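Local atomic coordinates of triabin (Triatoma pallidipennis, PDB entry 1AVG), a protein that inhibits thrombin by forming a non-covalent one-to-one complex, inhibiting thrombin-driven fibrin formation and platelet aggregation while barely reducing the enzyme's amidolytic activity. Residues Q79-C84 / E91-F96; V38-T43 / V65-N70. All blocks are in the same frame, centred on the assembly; numbering follows the deposited sequence.

Interaction 1: residues Q79-C84 / E91-F96; sequences QYSFKC and EFEADF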
loop_
_atom_site.group_PDB
_atom_site.type_symbol
_atom_site.label_atom_id
_atom_site.label_comp_id
_atom_site.label_asym_id
_atom_site.label_seq_id
_atom_site.Cartn_x
_atom_site.Cartn_y
_atom_site.Cartn_z
ATOM N N GLN C 79 22.687 -2.457 15.584
ATOM C CA GLN C 79 22.465 -1.018 15.553
ATOM C C GLN C 79 23.754 -0.272 15.223
ATOM O O GLN C 79 24.842 -0.666 15.648
ATOM C CB GLN C 79 21.928 -0.579 16.919
ATOM C CG GLN C 79 21.141 0.713 16.938
ATOM C CD GLN C 79 20.314 0.874 18.211
ATOM O OE1 GLN C 79 19.288 1.557 18.219
ATOM N NE2 GLN C 79 20.762 0.248 19.294
ATOM N N TYR C 80 23.627 0.769 14.407
ATOM C CA TYR C 80 24.765 1.589 14.012
ATOM C C TYR C 80 24.621 2.924 14.725
ATOM O O TYR C 80 23.669 3.660 14.476
ATOM C CB TYR C 80 24.785 1.771 12.494
ATOM C CG TYR C 80 25.020 0.473 11.754
ATOM C CD1 TYR C 80 24.093 -0.567 11.824
ATOM C CD2 TYR C 80 26.189 0.263 11.031
ATOM C CE1 TYR C 80 24.326 -1.786 11.200
ATOM C CE2 TYR C 80 26.434 -0.953 10.399
ATOM C CZ TYR C 80 25.497 -1.976 10.489
ATOM O OH TYR C 80 25.736 -3.186 9.874
ATOM N N SER C 81 25.523 3.193 15.663
ATOM C CA SER C 81 25.488 4.422 16.446
ATOM C C SER C 81 26.519 5.456 16.003
ATOM O O SER C 81 27.653 5.108 15.673
ATOM C CB SER C 81 25.695 4.088 17.921
ATOM O OG SER C 81 24.775 3.096 18.347
ATOM N N PHE C 82 26.125 6.727 16.009
ATOM C CA PHE C 82 27.006 7.820 15.611
ATOM C C PHE C 82 26.936 8.982 16.591
ATOM O O PHE C 82 25.872 9.272 17.147
ATOM C CB PHE C 82 26.622 8.346 14.227
ATOM C CG PHE C 82 26.747 7.332 13.135
ATOM C CD1 PHE C 82 25.728 6.416 12.900
ATOM C CD2 PHE C 82 27.886 7.288 12.336
ATOM C CE1 PHE C 82 25.841 5.464 11.879
ATOM C CE2 PHE C 82 28.008 6.343 11.316
ATOM C CZ PHE C 82 26.983 5.428 11.087
ATOM N N LYS C 83 28.085 9.604 16.840
ATOM C CA LYS C 83 28.162 10.772 17.709
ATOM C C LYS C 83 28.346 11.924 16.745
ATOM O O LYS C 83 29.218 11.881 15.877
ATOM C CB LYS C 83 29.354 10.703 18.674
ATOM C CG LYS C 83 29.200 9.674 19.793
ATOM C CD LYS C 83 30.197 9.917 20.923
ATOM C CE LYS C 83 29.795 11.114 21.764
ATOM N NZ LYS C 83 28.515 10.856 22.484
ATOM N N CYS C 84 27.482 12.921 16.856
ATOM C CA CYS C 84 27.542 14.064 15.970
ATOM C C CYS C 84 27.913 15.333 16.723
ATOM O O CYS C 84 27.472 15.534 17.851
ATOM C CB CYS C 84 26.200 14.211 15.252
ATOM S SG CYS C 84 25.734 12.744 14.258
ATOM N N GLU C 91 26.253 18.612 19.596
ATOM C CA GLU C 91 26.459 17.223 20.013
ATOM C C GLU C 91 25.215 16.453 20.476
ATOM O O GLU C 91 24.400 16.934 21.270
ATOM C CB GLU C 91 27.566 17.134 21.063
ATOM C CG GLU C 91 28.885 17.721 20.568
ATOM C CD GLU C 91 30.051 17.509 21.517
ATOM O OE1 GLU C 91 29.849 16.929 22.612
ATOM O OE2 GLU C 91 31.178 17.923 21.155
ATOM N N PHE C 92 25.087 15.242 19.951
ATOM C CA PHE C 92 23.980 14.344 20.256
ATOM C C PHE C 92 24.342 13.004 19.639
ATOM O O PHE C 92 25.206 12.929 18.767
ATOM C CB PHE C 92 22.675 14.854 19.618
ATOM C CG PHE C 92 22.680 14.844 18.101
ATOM C CD1 PHE C 92 22.324 13.699 17.395
ATOM C CD2 PHE C 92 23.066 15.969 17.385
ATOM C CE1 PHE C 92 22.357 13.673 16.001
ATOM C CE2 PHE C 92 23.101 15.953 15.986
ATOM C CZ PHE C 92 22.747 14.802 15.298
ATOM N N GLU C 93 23.702 11.940 20.092
ATOM C CA GLU C 93 23.973 10.641 19.509
ATOM C C GLU C 93 22.786 10.258 18.634
ATOM O O GLU C 93 21.634 10.609 18.928
ATOM C CB GLU C 93 24.193 9.575 20.584
ATOM C CG GLU C 93 24.593 8.213 20.002
ATOM C CD GLU C 93 24.409 7.049 20.970
ATOM O OE1 GLU C 93 23.292 6.884 21.513
ATOM O OE2 GLU C 93 25.377 6.280 21.162
ATOM N N ALA C 94 23.085 9.570 17.542
ATOM C CA ALA C 94 22.070 9.111 16.614
ATOM C C ALA C 94 22.308 7.629 16.360
ATOM O O ALA C 94 23.423 7.222 16.021
ATOM C CB ALA C 94 22.151 9.893 15.306
ATOM N N ASP C 95 21.283 6.821 16.608
ATOM C CA ASP C 95 21.363 5.381 16.390
ATOM C C ASP C 95 20.411 5.038 15.257
ATOM O O ASP C 95 19.297 5.565 15.218
ATOM C CB ASP C 95 20.967 4.626 17.664
ATOM C CG ASP C 95 21.819 5.020 18.867
ATOM O OD1 ASP C 95 23.007 5.340 18.680
ATOM O OD2 ASP C 95 21.304 5.017 20.003
ATOM N N PHE C 96 20.874 4.240 14.296
ATOM C CA PHE C 96 20.049 3.832 13.154
ATOM C C PHE C 96 19.745 2.334 13.156
ATOM O O PHE C 96 20.665 1.516 13.243
ATOM C CB PHE C 96 20.757 4.115 11.829
ATOM C CG PHE C 96 21.103 5.550 11.596
ATOM C CD1 PHE C 96 20.313 6.574 12.104
ATOM C CD2 PHE C 96 22.224 5.877 10.836
ATOM C CE1 PHE C 96 20.635 7.903 11.856
ATOM C CE2 PHE C 96 22.555 7.198 10.581
ATOM C CZ PHE C 96 21.759 8.217 11.093
#
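Phe82 N donates to Ala94 O across 2.7 Å, the shortest bond of this pairing, and Ala94 N returns one to Phe82 O, closing one hydrogen-bonded pair. Tyr80 with Phe96 and Cys84 with Phe92 repeat the pattern, so six backbone bonds join segments 79-84 and 91-96, whose strand directions differ by 159°. Between these pairs stand two non-hydrogen-bonded ones, Ser81 with Asp95 and Lys83 with Glu93, whose side chains lie on the face opposite to Tyr80, Phe82 and Cys84.

On that face Ser81 OG donates to Asp95 OD1 over 2.9 Å, arriving from above the carboxylate plane. Both groups are turned anti to their own carbonyl carbons (chi1 -53° for Ser81), which lets the hydroxyl and the carboxylate meet across the strands.

The opposite face, with Tyr80, Phe82, Cys84, Phe92, Ala94 and Phe96, is largely aromatic. Cys84 CB sits over one face of the Phe92 ring, 3.8 Å from its centroid and displaced toward the rim, while Cys84 SG approaches the same ring obliquely. Farther along, Phe82 CE1 touches Phe96 CD2 at 3.8 Å, the ring planes inclined by 41°. Phe82 and Phe96 also meet Phe42 and Phe21, whereas Phe92 meets Phe67 and Phe115, which places this face in an aromatic core.

The alternation of pairs shows that the strands are antiparallel; because 80-86 and 92-101 are consecutive and joined by a short turn, they form a beta hairpin in the wall of a calycin-type barrel.

Interaction 2: residues V38-T43 / V65-N70; sequences VCQKFT and VKFQCN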
loop_
_atom_site.group_PDB
_atom_site.type_symbol
_atom_site.label_atom_id
_atom_site.label_comp_id
_atom_site.label_asym_id
_atom_site.label_seq_id
_atom_site.Cartn_x
_atom_site.Cartn_y
_atom_site.Cartn_z
ATOM N N VAL C 38 19.820 21.096 7.284
ATOM C CA VAL C 38 21.050 20.841 8.032
ATOM C C VAL C 38 21.838 19.695 7.359
ATOM O O VAL C 38 21.266 18.660 7.038
ATOM C CB VAL C 38 20.684 20.504 9.505
ATOM C CG1 VAL C 38 21.268 19.186 9.942
ATOM C CG2 VAL C 38 21.131 21.610 10.428
ATOM N N CYS C 39 23.118 19.900 7.069
ATOM C CA CYS C 39 23.909 18.842 6.443
ATOM C C CYS C 39 24.758 18.108 7.469
ATOM O O CYS C 39 25.509 18.724 8.229
ATOM C CB CYS C 39 24.826 19.381 5.344
ATOM S SG CYS C 39 25.927 18.094 4.654
ATOM N N GLN C 40 24.644 16.785 7.472
ATOM C CA GLN C 40 25.387 15.936 8.393
ATOM C C GLN C 40 26.315 15.057 7.581
ATOM O O GLN C 40 25.873 14.393 6.646
ATOM C CB GLN C 40 24.422 15.055 9.188
ATOM C CG GLN C 40 23.430 15.837 10.027
ATOM C CD GLN C 40 22.155 15.072 10.311
ATOM O OE1 GLN C 40 21.130 15.665 10.640
ATOM N NE2 GLN C 40 22.207 13.754 10.194
ATOM N N LYS C 41 27.598 15.072 7.914
ATOM C CA LYS C 41 28.568 14.250 7.214
ATOM C C LYS C 41 28.908 13.070 8.094
ATOM O O LYS C 41 29.323 13.235 9.237
ATOM C CB LYS C 41 29.801 15.071 6.863
ATOM C CG LYS C 41 29.474 16.115 5.815
ATOM C CD LYS C 41 30.470 17.257 5.741
ATOM C CE LYS C 41 29.997 18.264 4.700
ATOM N NZ LYS C 41 30.865 19.458 4.566
ATOM N N PHE C 42 28.615 11.879 7.590
ATOM C CA PHE C 42 28.861 10.643 8.316
ATOM C C PHE C 42 30.120 9.937 7.840
ATOM O O PHE C 42 30.455 9.944 6.652
ATOM C CB PHE C 42 27.664 9.685 8.185
ATOM C CG PHE C 42 26.482 10.063 9.027
ATOM C CD1 PHE C 42 25.725 11.195 8.732
ATOM C CD2 PHE C 42 26.126 9.297 10.122
ATOM C CE1 PHE C 42 24.633 11.556 9.523
ATOM C CE2 PHE C 42 25.036 9.651 10.918
ATOM C CZ PHE C 42 24.288 10.786 10.616
ATOM N N THR C 43 30.814 9.335 8.791
ATOM C CA THR C 43 32.014 8.586 8.507
ATOM C C THR C 43 31.935 7.281 9.304
ATOM O O THR C 43 31.826 7.278 10.542
ATOM C CB THR C 43 33.294 9.434 8.790
ATOM O OG1 THR C 43 34.436 8.584 8.953
ATOM C CG2 THR C 43 33.114 10.309 10.011
ATOM N N VAL C 65 23.736 25.263 10.371
ATOM C CA VAL C 65 24.655 24.429 11.143
ATOM C C VAL C 65 25.039 23.118 10.448
ATOM O O VAL C 65 24.207 22.468 9.819
ATOM C CB VAL C 65 24.057 24.113 12.526
ATOM C CG1 VAL C 65 24.990 23.235 13.312
ATOM C CG2 VAL C 65 23.788 25.402 13.286
ATOM N N LYS C 66 26.314 22.750 10.558
ATOM C CA LYS C 66 26.830 21.519 9.969
ATOM C C LYS C 66 27.246 20.560 11.079
ATOM O O LYS C 66 27.755 20.996 12.112
ATOM C CB LYS C 66 28.043 21.823 9.104
ATOM C CG LYS C 66 27.755 22.664 7.889
ATOM C CD LYS C 66 28.939 22.624 6.952
ATOM C CE LYS C 66 29.136 21.217 6.384
ATOM N NZ LYS C 66 29.526 20.141 7.355
ATOM N N PHE C 67 27.038 19.262 10.863
ATOM C CA PHE C 67 27.395 18.240 11.846
ATOM C C PHE C 67 28.376 17.228 11.290
ATOM O O PHE C 67 28.240 16.789 10.148
ATOM C CB PHE C 67 26.162 17.473 12.307
ATOM C CG PHE C 67 25.159 18.312 13.018
ATOM C CD1 PHE C 67 24.180 18.991 12.308
ATOM C CD2 PHE C 67 25.195 18.434 14.396
ATOM C CE1 PHE C 67 23.254 19.782 12.963
ATOM C CE2 PHE C 67 24.277 19.220 15.057
ATOM C CZ PHE C 67 23.303 19.898 14.342
ATOM N N GLN C 68 29.384 16.892 12.088
ATOM C CA GLN C 68 30.370 15.887 11.708
ATOM C C GLN C 68 30.094 14.696 12.618
ATOM O O GLN C 68 30.218 14.807 13.843
ATOM C CB GLN C 68 31.801 16.400 11.891
ATOM C CG GLN C 68 32.455 16.917 10.602
ATOM C CD GLN C 68 32.651 15.828 9.538
ATOM O OE1 GLN C 68 32.608 14.630 9.830
ATOM N NE2 GLN C 68 32.883 16.251 8.300
ATOM N N CYS C 69 29.637 13.597 12.020
ATOM C CA CYS C 69 29.295 12.396 12.762
ATOM C C CYS C 69 30.300 11.290 12.541
ATOM O O CYS C 69 30.587 10.925 11.406
ATOM C CB CYS C 69 27.920 11.893 12.339
ATOM S SG CYS C 69 26.585 13.120 12.461
ATOM N N ASN C 70 30.778 10.712 13.633
ATOM C CA ASN C 70 31.748 9.634 13.563
ATOM C C ASN C 70 31.154 8.415 14.243
ATOM O O ASN C 70 30.541 8.531 15.310
ATOM C CB ASN C 70 33.047 10.040 14.256
ATOM C CG ASN C 70 34.252 9.939 13.339
ATOM O OD1 ASN C 70 35.030 10.887 13.217
ATOM N ND2 ASN C 70 34.422 8.783 12.695
#
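Cys69 covers one face of the Phe42 ring, in a CH-pi contact from CB, 3.9 Å from the centroid and above its centre, and a sulfur-aromatic contact from SG at 4.0 Å. They belong to parallel strands, whose directions differ by only 19°, an arrangement unlike the antiparallel up-and-down barrel of classical lipocalins and consistent with the altered strand order of triabin.

At the start of the strand Val38 CG1 comes within 3.7 Å of Phe67 CE1. On the same face as Phe42 and Cys69, Gln40 runs beside Phe67 and points the same way, its CG 3.9 Å from Phe67 CB.

On the opposite face Lys41 leaves with CG beside its backbone N (chi1 -68°) and then runs on extended, crossing Gln68, whose NE2 rests 3.6 Å from Lys41 CB.

Four backbone bonds fix this register, with Lys41 and Thr43 giving their N-H groups to Phe67 O and Cys69 O, and Phe67 and Cys69 giving theirs to Cys39 O and Lys41 O. Three are nearly straight, whereas Thr43 N to Cys69 O bends to 137° at the hydrogen.

In the next shell, the disulfide to Cys84 ties down Cys69, Phe82 meets the Phe42 ring edge-to-face, and Phe61 packs with Phe67. Cys39 is joined by a disulfide to Cys142, whose carbonyl oxygen takes a weak hydrogen bond from Lys41 NZ.

From the N terminus, interaction 2 comes first: after segment 38-43 the chain adds strand 51-56 on the far side of strand 37-43, then crosses over to lay segment 65-70 parallel on the near side. This closes a loop of 21 intervening residues. Interaction 1 opens only afterwards and closes a beta hairpin, with six residues between its segments, the first two still in strand 80-86; the two contacts follow in series and neither nests in the other. Strands 66-71 and 80-86 are sheet neighbours, so both contacts are parts of one run of four strands; the probable Asn70 N to Lys83 O bond (3.0 Å) belongs to that pairing and the Cys69-Cys84 disulfide (SG-SG 2.0 Å) cross-links it.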